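Local coordinates for FAD linked oxidase-like protein (Myceliophthora thermophila, PDB 5L6G), which catalyses the oxidation of the C1 hydroxyl of xylooligosaccharides and related sugars to lactones, using a bicovalently bound FAD and reducing molecular oxygen to hydrogen peroxide, at residues Glu340-Val348 with Tyr448-Leu456; Gly395-Asp403 with Val464-Leu473. All coordinates share one frame; numbering follows the deposited sequence.

Contact 1 of 2, residues Glu340-Val348 with Tyr448-Leu456; sequences ETFYSKSLV and YINYADPGL. With FAD (flavin-adenine dinucleotide), chain D; XYP (beta-D-xylopyranose), chain I.
Lys345 and Asp453 bring their backbones to 5.4 Å between CA atoms, and Ser346 and Tyr448 to 5.9 Å, where the loop 448-456 runs past strand 341-348. The carboxylate of Asp453 turns both oxygens toward the ends of Tyr343 and Lys345. OD1 accepts from Tyr343 OH at 2.6 Å, on its syn side but 30° out of the carboxylate plane, which stands 75° from the ring plane. Gly455 N meets OD1 from the opposite face, closing an Asx turn at the start of the type I turn Asp453-Leu456. OD2 offers its syn lone pair to Lys345 NZ in a 2.7 Å salt bridge, reached by bends at chi3 and chi4; the ammonium also donates to Tyr343 OH, linking the three groups, and pairs with Asp430. The strand belongs to the large antiparallel sheet of this flavoprotein, and the loop, in its berberine-like C-terminal region, carries residues of the flavin and sugar sites. Tyr448 N donates to Ser346 OG (2.8 Å, 161°), water 1 to both Ser344 O and Ala452 O. Tyr448 OH donates to FAD O2. Tyr451, whose OH bonds a substrate-site xylose, packs its CB 3.9 Å from Ser346 CB. Gly455 CA approaches C5 of a second xylose to 3.3 Å.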
loop_
_atom_site.group_PDB
_atom_site.type_symbol
_atom_site.label_atom_id
_atom_site.label_comp_id
_atom_site.label_asym_id
_atom_site.label_seq_id
_atom_site.Cartn_x
_atom_site.Cartn_y
_atom_site.Cartn_z
ATOM N N GLU A 340 1.840 5.111 -15.200
ATOM C CA GLU A 340 3.143 4.591 -15.613
ATOM C C GLU A 340 2.949 3.213 -16.188
ATOM O O GLU A 340 1.878 2.592 -16.007
ATOM C CB GLU A 340 4.120 4.515 -14.433
ATOM C CG GLU A 340 4.322 5.845 -13.747
ATOM C CD GLU A 340 5.280 5.802 -12.587
ATOM O OE1 GLU A 340 5.889 4.753 -12.287
ATOM O OE2 GLU A 340 5.423 6.859 -11.955
ATOM N N THR A 341 3.966 2.737 -16.894
ATOM C CA THR A 341 3.947 1.388 -17.459
ATOM C C THR A 341 5.032 0.608 -16.756
ATOM O O THR A 341 6.196 0.973 -16.823
ATOM C CB THR A 341 4.222 1.403 -18.965
ATOM O OG1 THR A 341 3.248 2.233 -19.614
ATOM C CG2 THR A 341 4.161 0.005 -19.559
ATOM N N PHE A 342 4.666 -0.476 -16.092
ATOM C CA PHE A 342 5.626 -1.165 -15.256
ATOM C C PHE A 342 5.177 -2.569 -14.853
ATOM O O PHE A 342 3.995 -2.955 -15.016
ATOM C CB PHE A 342 5.898 -0.327 -13.992
ATOM C CG PHE A 342 4.688 -0.180 -13.100
ATOM C CD1 PHE A 342 3.730 0.781 -13.369
ATOM C CD2 PHE A 342 4.495 -1.020 -12.015
ATOM C CE1 PHE A 342 2.600 0.905 -12.567
ATOM C CE2 PHE A 342 3.369 -0.885 -11.197
ATOM C CZ PHE A 342 2.427 0.075 -11.482
ATOM N N TYR A 343 6.153 -3.310 -14.318
ATOM C CA TYR A 343 5.912 -4.526 -13.559
ATOM C C TYR A 343 6.509 -4.323 -12.181
ATOM O O TYR A 343 7.500 -3.642 -12.055
ATOM C CB TYR A 343 6.537 -5.751 -14.231
ATOM C CG TYR A 343 6.310 -7.031 -13.457
ATOM C CD1 TYR A 343 5.049 -7.405 -13.067
ATOM C CD2 TYR A 343 7.359 -7.878 -13.133
ATOM C CE1 TYR A 343 4.823 -8.578 -12.361
ATOM C CE2 TYR A 343 7.144 -9.062 -12.433
ATOM C CZ TYR A 343 5.861 -9.404 -12.049
ATOM O OH TYR A 343 5.602 -10.569 -11.341
ATOM N N SER A 344 5.883 -4.894 -11.160
ATOM C CA SER A 344 6.382 -4.738 -9.802
ATOM C C SER A 344 6.181 -5.991 -8.984
ATOM O O SER A 344 5.274 -6.782 -9.236
ATOM C CB SER A 344 5.713 -3.538 -9.131
ATOM O OG SER A 344 6.055 -3.440 -7.768
ATOM N N LYS A 345 7.091 -6.198 -8.040
ATOM C CA LYS A 345 6.984 -7.279 -7.086
ATOM C C LYS A 345 7.257 -6.702 -5.708
ATOM O O LYS A 345 7.731 -5.547 -5.551
ATOM C CB LYS A 345 7.966 -8.411 -7.409
ATOM C CG LYS A 345 7.747 -9.079 -8.753
ATOM C CD LYS A 345 8.593 -10.337 -8.957
ATOM C CE LYS A 345 8.013 -11.589 -8.309
ATOM N NZ LYS A 345 6.862 -12.219 -9.024
ATOM N N SER A 346 6.909 -7.492 -4.703
ATOM C CA SER A 346 7.200 -7.144 -3.341
ATOM C C SER A 346 7.706 -8.345 -2.583
ATOM O O SER A 346 7.652 -9.500 -3.068
ATOM C CB SER A 346 5.919 -6.642 -2.679
ATOM O OG SER A 346 5.067 -7.719 -2.372
ATOM N N LEU A 347 8.195 -8.062 -1.386
ATOM C CA LEU A 347 8.568 -9.066 -0.447
ATOM C C LEU A 347 8.493 -8.469 0.945
ATOM O O LEU A 347 8.606 -7.249 1.139
ATOM C CB LEU A 347 10.019 -9.529 -0.661
ATOM C CG LEU A 347 10.360 -10.714 -1.549
ATOM C CD1 LEU A 347 11.874 -10.863 -1.531
ATOM C CD2 LEU A 347 9.731 -11.997 -1.084
ATOM N N VAL A 348 8.293 -9.371 1.892
ATOM C CA VAL A 348 8.547 -9.134 3.299
ATOM C C VAL A 348 9.490 -10.254 3.690
ATOM O O VAL A 348 9.263 -11.413 3.335
ATOM C CB VAL A 348 7.262 -9.224 4.124
ATOM C CG1 VAL A 348 7.557 -9.086 5.615
ATOM C CG2 VAL A 348 6.287 -8.143 3.673
ATOM N N TYR A 448 3.269 -8.355 -0.314
ATOM C CA TYR A 448 2.499 -7.218 0.166
ATOM C C TYR A 448 1.620 -6.717 -0.940
ATOM O O TYR A 448 2.103 -6.162 -1.920
ATOM C CB TYR A 448 3.476 -6.132 0.598
ATOM C CG TYR A 448 2.909 -4.809 1.054
ATOM C CD1 TYR A 448 1.915 -4.736 2.000
ATOM C CD2 TYR A 448 3.435 -3.622 0.584
ATOM C CE1 TYR A 448 1.432 -3.510 2.446
ATOM C CE2 TYR A 448 2.979 -2.394 1.027
ATOM C CZ TYR A 448 1.993 -2.337 1.969
ATOM O OH TYR A 448 1.535 -1.100 2.384
ATOM N N ILE A 449 0.324 -6.929 -0.775
ATOM C CA ILE A 449 -0.660 -6.659 -1.826
ATOM C C ILE A 449 -0.824 -5.173 -2.192
ATOM O O ILE A 449 -1.353 -4.857 -3.249
ATOM C CB ILE A 449 -2.018 -7.337 -1.487
ATOM C CG1 ILE A 449 -2.885 -7.473 -2.739
ATOM C CG2 ILE A 449 -2.727 -6.614 -0.355
ATOM C CD1 ILE A 449 -4.203 -8.177 -2.485
ATOM N N ASN A 450 -0.348 -4.243 -1.357
ATOM C CA ASN A 450 -0.302 -2.868 -1.789
ATOM C C ASN A 450 0.701 -2.652 -2.920
ATOM O O ASN A 450 0.665 -1.628 -3.583
ATOM C CB ASN A 450 -0.084 -1.919 -0.616
ATOM C CG ASN A 450 -1.393 -1.480 0.006
ATOM O OD1 ASN A 450 -2.446 -1.655 -0.596
ATOM N ND2 ASN A 450 -1.334 -0.906 1.201
ATOM N N TYR A 451 1.575 -3.631 -3.156
ATOM C CA TYR A 451 2.355 -3.709 -4.401
ATOM C C TYR A 451 1.939 -4.992 -5.165
ATOM O O TYR A 451 2.716 -5.945 -5.360
ATOM C CB TYR A 451 3.840 -3.700 -4.116
ATOM C CG TYR A 451 4.311 -2.532 -3.279
ATOM C CD1 TYR A 451 3.894 -1.244 -3.544
ATOM C CD2 TYR A 451 5.150 -2.724 -2.198
ATOM C CE1 TYR A 451 4.327 -0.172 -2.768
ATOM C CE2 TYR A 451 5.562 -1.658 -1.410
ATOM C CZ TYR A 451 5.146 -0.393 -1.699
ATOM O OH TYR A 451 5.558 0.679 -0.921
ATOM N N ALA A 452 0.701 -4.970 -5.609
ATOM C CA ALA A 452 0.049 -6.151 -6.140
ATOM C C ALA A 452 0.777 -6.683 -7.360
ATOM O O ALA A 452 1.068 -5.939 -8.278
ATOM C CB ALA A 452 -1.391 -5.844 -6.486
ATOM N N ASP A 453 1.068 -7.972 -7.331
ATOM C CA ASP A 453 1.876 -8.617 -8.355
ATOM C C ASP A 453 0.996 -9.640 -9.074
ATOM O O ASP A 453 0.798 -10.740 -8.584
ATOM C CB ASP A 453 3.065 -9.280 -7.659
ATOM C CG ASP A 453 3.905 -10.130 -8.591
ATOM O OD1 ASP A 453 3.567 -10.246 -9.791
ATOM O OD2 ASP A 453 4.887 -10.700 -8.087
ATOM N N PRO A 454 0.487 -9.291 -10.263
ATOM C CA PRO A 454 -0.410 -10.220 -10.963
ATOM C C PRO A 454 0.308 -11.423 -11.558
ATOM O O PRO A 454 -0.338 -12.262 -12.186
ATOM C CB PRO A 454 -1.028 -9.350 -12.058
ATOM C CG PRO A 454 -0.006 -8.288 -12.309
ATOM C CD PRO A 454 0.684 -8.037 -11.004
ATOM N N GLY A 455 1.622 -11.520 -11.361
ATOM C CA GLY A 455 2.381 -12.710 -11.765
ATOM C C GLY A 455 2.073 -13.918 -10.890
ATOM O O GLY A 455 2.329 -15.054 -11.289
ATOM N N LEU A 456 1.536 -13.682 -9.697
ATOM C CA LEU A 456 1.200 -14.767 -8.766
ATOM C C LEU A 456 -0.157 -15.327 -9.143
ATOM O O LEU A 456 -1.103 -14.560 -9.339
ATOM C CB LEU A 456 1.119 -14.251 -7.333
ATOM C CG LEU A 456 2.286 -13.398 -6.846
ATOM C CD1 LEU A 456 1.901 -12.684 -5.566
ATOM C CD2 LEU A 456 3.562 -14.233 -6.667
HETATM P PA FAD D . -7.383 1.047 -5.973
HETATM O O1A FAD D . -8.542 2.007 -6.110
HETATM O O2A FAD D . -6.797 0.518 -7.244
HETATM O O5B FAD D . -7.738 -0.087 -4.944
HETATM C C5B FAD D . -6.834 -1.130 -4.568
HETATM C C4B FAD D . -7.609 -2.304 -4.012
HETATM O O4B FAD D . -8.351 -1.880 -2.866
HETATM C C3B FAD D . -8.625 -2.857 -4.998
HETATM O O3B FAD D . -8.789 -4.241 -4.771
HETATM C C2B FAD D . -9.898 -2.143 -4.622
HETATM O O2B FAD D . -11.078 -2.811 -5.052
HETATM C C1B FAD D . -9.750 -2.055 -3.119
HETATM N N9A FAD D . -10.510 -0.919 -2.594
HETATM C C8A FAD D . -10.423 0.364 -2.933
HETATM N N7A FAD D . -11.313 1.108 -2.232
HETATM C C5A FAD D . -11.948 0.250 -1.434
HETATM C C6A FAD D . -13.030 0.367 -0.459
HETATM N N6A FAD D . -13.520 1.601 -0.233
HETATM N N1A FAD D . -13.457 -0.765 0.138
HETATM C C2A FAD D . -12.934 -1.971 -0.100
HETATM N N3A FAD D . -11.920 -2.150 -0.999
HETATM C C4A FAD D . -11.422 -1.075 -1.669
HETATM N N1 FAD D . 1.938 1.771 -0.761
HETATM C C2 FAD D . 2.565 1.863 0.454
HETATM O O2 FAD D . 2.329 0.987 1.332
HETATM N N3 FAD D . 3.399 2.895 0.729
HETATM C C4 FAD D . 3.654 3.886 -0.159
HETATM O O4 FAD D . 4.430 4.854 0.081
HETATM C C4X FAD D . 3.020 3.852 -1.495
HETATM N N5 FAD D . 3.222 4.802 -2.453
HETATM C C5X FAD D . 2.597 4.773 -3.689
HETATM C C6 FAD D . 2.787 5.769 -4.655
HETATM C C7 FAD D . 2.140 5.676 -5.898
HETATM C C7M FAD D . 2.391 6.759 -6.917
HETATM C C8 FAD D . 1.197 4.543 -6.197
HETATM C C8M FAD D . 0.424 4.457 -7.509
HETATM C C9 FAD D . 1.014 3.575 -5.217
HETATM C C9A FAD D . 1.685 3.631 -3.982
HETATM N N10 FAD D . 1.521 2.635 -2.982
HETATM C C10 FAD D . 2.149 2.694 -1.735
HETATM C "C1'" FAD D . 0.657 1.477 -3.182
HETATM C "C2'" FAD D . -0.733 1.708 -2.682
HETATM O "O2'" FAD D . -0.701 1.566 -1.259
HETATM C "C3'" FAD D . -1.582 0.592 -3.266
HETATM O "O3'" FAD D . -1.518 0.590 -4.697
HETATM C "C4'" FAD D . -3.029 0.796 -2.809
HETATM O "O4'" FAD D . -3.665 -0.486 -2.705
HETATM C "C5'" FAD D . -3.739 1.708 -3.776
HETATM O "O5'" FAD D . -4.943 2.195 -3.178
HETATM P P FAD D . -5.996 2.882 -4.132
HETATM O O1P FAD D . -7.276 3.154 -3.406
HETATM O O2P FAD D . -5.360 4.031 -4.846
HETATM O O3P FAD D . -6.129 1.780 -5.287
HETATM O O1 XYP I . 0.254 -9.021 -16.079
HETATM C C1 XYP I . 0.925 -10.187 -15.661
HETATM C C2 XYP I . 1.343 -10.982 -16.898
HETATM C C3 XYP I . 2.121 -12.195 -16.449
HETATM C C4 XYP I . 3.316 -11.726 -15.643
HETATM C C5 XYP I . 2.865 -10.868 -14.482
HETATM O O2 XYP I . 0.204 -11.381 -17.685
HETATM O O3 XYP I . 2.599 -12.935 -17.570
HETATM O O4 XYP I . 4.017 -12.880 -15.194
HETATM O O5 XYP I . 2.074 -9.771 -14.944
HETATM O O HOH W 1 2.953 -5.676 -10.245
HETATM O O HOH W 2 5.713 -14.529 -10.740
HETATM O O HOH W 3 5.359 -9.877 -5.589
HETATM O O HOH W 4 3.490 -8.251 -4.328
#

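Contact 2 of 2, residues Gly395-Asp403 with Val464-Leu473; sequences GAGSYAFRD and VYYRQNLDRL
The break between helices 458-466 and 470-480, in the berberine-like C-terminal region, receives the loop 395-403 that precedes strand 409-417. Arg467 leaves helical geometry with positive phi (42°), and the turn that follows presents two side-chain amides to loop carbonyls. Asn469 ND2 donates to Ser398 O at 2.8 Å; the acceptor lies near the amide plane, but the donor stands well above the carbonyl plane. ND2 also donates to water 5, which in turn donates to Tyr399 O. A leucine in place of this asparagine would probably leave Ser398 O without its amide donor and water 5 without one of its partners. Gln468 NE2 reaches Ala400 O at 2.9 Å, on an in-plane lone pair and nearly straight (167°). Ala400 CB points at the helix end, 3.4 Å from Tyr466 O, and lies over the centre of one face of Phe401's ring. Water 6 accepts from Ala400 N and donates to Tyr465 O. Beyond the break, Leu473 CD2 packs 3.5 Å from Ser398 CB; the serine hydroxyl itself bonds Ala209 O. Phe401 CG, anti to its carbonyl carbon (chi1 -51°), swings the ring toward the end of helix 458-466, where CE2 nears Tyr465 O and CZ, at the ring edge, lies 3.5 Å from Val464 O.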
loop_
_atom_site.group_PDB
_atom_site.type_symbol
_atom_site.label_atom_id
_atom_site.label_comp_id
_atom_site.label_asym_id
_atom_site.label_seq_id
_atom_site.Cartn_x
_atom_site.Cartn_y
_atom_site.Cartn_z
ATOM N N GLY A 395 -2.735 -10.812 16.918
ATOM C CA GLY A 395 -4.172 -11.036 16.730
ATOM C C GLY A 395 -4.996 -9.807 16.360
ATOM O O GLY A 395 -6.206 -9.914 16.165
ATOM N N ALA A 396 -4.366 -8.638 16.254
ATOM C CA ALA A 396 -5.105 -7.381 16.062
ATOM C C ALA A 396 -5.853 -7.250 14.736
ATOM O O ALA A 396 -6.920 -6.633 14.704
ATOM C CB ALA A 396 -4.181 -6.191 16.221
ATOM N N GLY A 397 -5.304 -7.794 13.653
ATOM C CA GLY A 397 -5.873 -7.584 12.320
ATOM C C GLY A 397 -5.376 -8.622 11.336
ATOM O O GLY A 397 -4.409 -9.321 11.611
ATOM N N SER A 398 -6.021 -8.724 10.189
ATOM C CA SER A 398 -5.636 -9.742 9.212
ATOM C C SER A 398 -4.289 -9.446 8.561
ATOM O O SER A 398 -3.622 -10.363 8.080
ATOM C CB SER A 398 -6.694 -9.883 8.135
ATOM O OG SER A 398 -6.839 -8.664 7.442
ATOM N N TYR A 399 -3.875 -8.179 8.546
ATOM C CA TYR A 399 -2.547 -7.837 8.039
ATOM C C TYR A 399 -1.500 -8.746 8.732
ATOM O O TYR A 399 -1.443 -8.806 9.954
ATOM C CB TYR A 399 -2.242 -6.344 8.231
ATOM C CG TYR A 399 -0.869 -5.978 7.707
ATOM C CD1 TYR A 399 -0.705 -5.585 6.386
ATOM C CD2 TYR A 399 0.251 -6.027 8.528
ATOM C CE1 TYR A 399 0.539 -5.276 5.874
ATOM C CE2 TYR A 399 1.526 -5.720 8.024
ATOM C CZ TYR A 399 1.652 -5.347 6.693
ATOM O OH TYR A 399 2.863 -5.020 6.131
ATOM N N ALA A 400 -0.652 -9.421 7.951
ATOM C CA ALA A 400 0.049 -10.610 8.442
ATOM C C ALA A 400 1.404 -10.363 9.079
ATOM O O ALA A 400 1.945 -11.228 9.762
ATOM C CB ALA A 400 0.204 -11.631 7.312
ATOM N N PHE A 401 1.978 -9.204 8.828
ATOM C CA PHE A 401 3.408 -9.028 9.028
ATOM C C PHE A 401 3.725 -8.121 10.207
ATOM O O PHE A 401 4.130 -6.975 10.035
ATOM C CB PHE A 401 4.022 -8.545 7.724
ATOM C CG PHE A 401 3.638 -9.404 6.547
ATOM C CD1 PHE A 401 4.017 -10.733 6.498
ATOM C CD2 PHE A 401 2.893 -8.905 5.517
ATOM C CE1 PHE A 401 3.651 -11.542 5.437
ATOM C CE2 PHE A 401 2.525 -9.710 4.447
ATOM C CZ PHE A 401 2.903 -11.021 4.403
ATOM N N ARG A 402 3.561 -8.681 11.401
ATOM C CA ARG A 402 3.683 -7.943 12.654
ATOM C C ARG A 402 4.770 -8.386 13.622
ATOM O O ARG A 402 4.907 -7.792 14.683
ATOM C CB ARG A 402 2.349 -8.043 13.387
ATOM C CG ARG A 402 1.214 -7.450 12.605
ATOM C CD ARG A 402 1.419 -5.964 12.336
ATOM N NE ARG A 402 0.162 -5.350 11.900
ATOM C CZ ARG A 402 -0.058 -4.043 11.720
ATOM N NH1 ARG A 402 0.882 -3.121 11.953
ATOM N NH2 ARG A 402 -1.261 -3.650 11.322
ATOM N N ASP A 403 5.480 -9.458 13.302
ATOM C CA ASP A 403 6.566 -9.961 14.133
ATOM C C ASP A 403 7.809 -9.083 14.008
ATOM O O ASP A 403 8.351 -8.939 12.929
ATOM C CB ASP A 403 6.904 -11.399 13.756
ATOM C CG ASP A 403 7.795 -12.054 14.769
ATOM O OD1 ASP A 403 8.972 -11.654 14.880
ATOM O OD2 ASP A 403 7.304 -12.942 15.488
ATOM N N VAL A 464 0.883 -15.982 0.065
ATOM C CA VAL A 464 2.001 -15.083 0.313
ATOM C C VAL A 464 1.576 -13.728 0.861
ATOM O O VAL A 464 2.335 -13.102 1.620
ATOM C CB VAL A 464 2.916 -14.910 -0.920
ATOM C CG1 VAL A 464 3.515 -16.246 -1.338
ATOM C CG2 VAL A 464 2.201 -14.213 -2.077
ATOM N N TYR A 465 0.392 -13.255 0.471
ATOM C CA TYR A 465 -0.105 -11.975 0.958
ATOM C C TYR A 465 -0.580 -12.019 2.397
ATOM O O TYR A 465 -0.406 -11.044 3.115
ATOM C CB TYR A 465 -1.278 -11.474 0.110
ATOM C CG TYR A 465 -0.971 -11.004 -1.294
ATOM C CD1 TYR A 465 0.254 -10.431 -1.647
ATOM C CD2 TYR A 465 -1.953 -11.095 -2.280
ATOM C CE1 TYR A 465 0.497 -9.995 -2.956
ATOM C CE2 TYR A 465 -1.721 -10.650 -3.571
ATOM C CZ TYR A 465 -0.501 -10.107 -3.909
ATOM O OH TYR A 465 -0.305 -9.690 -5.207
ATOM N N TYR A 466 -1.179 -13.142 2.810
ATOM C CA TYR A 466 -1.849 -13.246 4.099
ATOM C C TYR A 466 -1.311 -14.315 5.056
ATOM O O TYR A 466 -1.637 -14.287 6.265
ATOM C CB TYR A 466 -3.333 -13.441 3.870
ATOM C CG TYR A 466 -3.924 -12.391 2.973
ATOM C CD1 TYR A 466 -3.929 -11.061 3.345
ATOM C CD2 TYR A 466 -4.442 -12.731 1.727
ATOM C CE1 TYR A 466 -4.479 -10.093 2.528
ATOM C CE2 TYR A 466 -4.994 -11.773 0.901
ATOM C CZ TYR A 466 -4.999 -10.454 1.293
ATOM O OH TYR A 466 -5.548 -9.507 0.463
ATOM N N ARG A 467 -0.490 -15.230 4.526
ATOM C CA ARG A 467 0.226 -16.232 5.308
ATOM C C ARG A 467 -0.648 -16.857 6.400
ATOM O O ARG A 467 -1.656 -17.481 6.091
ATOM C CB ARG A 467 1.541 -15.632 5.852
ATOM C CG ARG A 467 2.615 -15.399 4.790
ATOM C CD ARG A 467 3.091 -16.738 4.224
ATOM N NE ARG A 467 4.301 -16.647 3.397
ATOM C CZ ARG A 467 4.604 -17.477 2.393
ATOM N NH1 ARG A 467 3.770 -18.460 2.043
ATOM N NH2 ARG A 467 5.741 -17.320 1.717
ATOM N N GLN A 468 -0.279 -16.681 7.668
ATOM C CA GLN A 468 -0.926 -17.396 8.746
ATOM C C GLN A 468 -2.377 -16.949 8.976
ATOM O O GLN A 468 -3.123 -17.618 9.667
ATOM C CB GLN A 468 -0.130 -17.217 10.051
ATOM C CG GLN A 468 -0.297 -15.843 10.699
ATOM C CD GLN A 468 0.600 -14.767 10.109
ATOM O OE1 GLN A 468 1.302 -14.992 9.126
ATOM N NE2 GLN A 468 0.604 -13.597 10.738
ATOM N N ASN A 469 -2.763 -15.816 8.405
ATOM C CA ASN A 469 -4.125 -15.311 8.557
ATOM C C ASN A 469 -5.077 -15.717 7.435
ATOM O O ASN A 469 -6.285 -15.428 7.500
ATOM C CB ASN A 469 -4.060 -13.806 8.700
ATOM C CG ASN A 469 -3.443 -13.404 10.002
ATOM O OD1 ASN A 469 -3.416 -14.204 10.934
ATOM N ND2 ASN A 469 -2.936 -12.194 10.088
ATOM N N LEU A 470 -4.562 -16.435 6.442
ATOM C CA LEU A 470 -5.385 -16.834 5.314
ATOM C C LEU A 470 -6.592 -17.651 5.749
ATOM O O LEU A 470 -7.703 -17.404 5.294
ATOM C CB LEU A 470 -4.589 -17.619 4.281
ATOM C CG LEU A 470 -5.372 -18.048 3.038
ATOM C CD1 LEU A 470 -6.017 -16.845 2.362
ATOM C CD2 LEU A 470 -4.454 -18.805 2.082
ATOM N N ASP A 471 -6.387 -18.643 6.611
ATOM C CA ASP A 471 -7.490 -19.577 6.900
ATOM C C ASP A 471 -8.689 -18.856 7.524
ATOM O O ASP A 471 -9.825 -19.053 7.108
ATOM C CB ASP A 471 -7.016 -20.759 7.744
ATOM C CG ASP A 471 -6.243 -21.799 6.913
ATOM O OD1 ASP A 471 -6.263 -21.719 5.658
ATOM O OD2 ASP A 471 -5.609 -22.705 7.505
ATOM N N ARG A 472 -8.438 -17.983 8.485
ATOM C CA ARG A 472 -9.524 -17.221 9.089
ATOM C C ARG A 472 -10.148 -16.253 8.081
ATOM O O ARG A 472 -11.376 -16.120 8.015
ATOM C CB ARG A 472 -9.038 -16.473 10.319
ATOM C CG ARG A 472 -10.143 -15.685 10.979
ATOM C CD ARG A 472 -9.642 -15.050 12.247
ATOM N NE ARG A 472 -10.655 -14.187 12.848
ATOM C CZ ARG A 472 -10.396 -13.309 13.813
ATOM N NH1 ARG A 472 -9.161 -13.172 14.280
ATOM N NH2 ARG A 472 -11.368 -12.559 14.299
ATOM N N LEU A 473 -9.313 -15.611 7.269
ATOM C CA LEU A 473 -9.823 -14.767 6.180
ATOM C C LEU A 473 -10.778 -15.525 5.261
ATOM O O LEU A 473 -11.787 -14.968 4.847
ATOM C CB LEU A 473 -8.698 -14.177 5.331
ATOM C CG LEU A 473 -7.938 -12.990 5.951
ATOM C CD1 LEU A 473 -6.731 -12.662 5.115
ATOM C CD2 LEU A 473 -8.838 -11.780 6.074
HETATM O O HOH W 5 -1.287 -10.479 12.088
HETATM O O HOH W 6 -1.159 -9.204 5.111
#

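From the N terminus the four segments come in the order 340-348, 395-403, 448-456 and 464-473, so the two contacts cross. Contact 1 closes a loop of 99 intervening residues, bringing a strand of the large antiparallel sheet against the loop after strand 445-446. Contact 2 closes one of 60 residues and ties the loop before strand 409-417 to the junction of helices 458-466 and 470-480. Their centres are 18 Å apart, yet they touch directly: Asp453 N is 3.1 Å from Tyr465 OH, a probable hydrogen bond, and Ile449 CG1 packs 3.5 Å from Tyr465 CE2. Helix 458-466 thus connects the flavin-side loop of contact 1 with the loop 395-403 of contact 2.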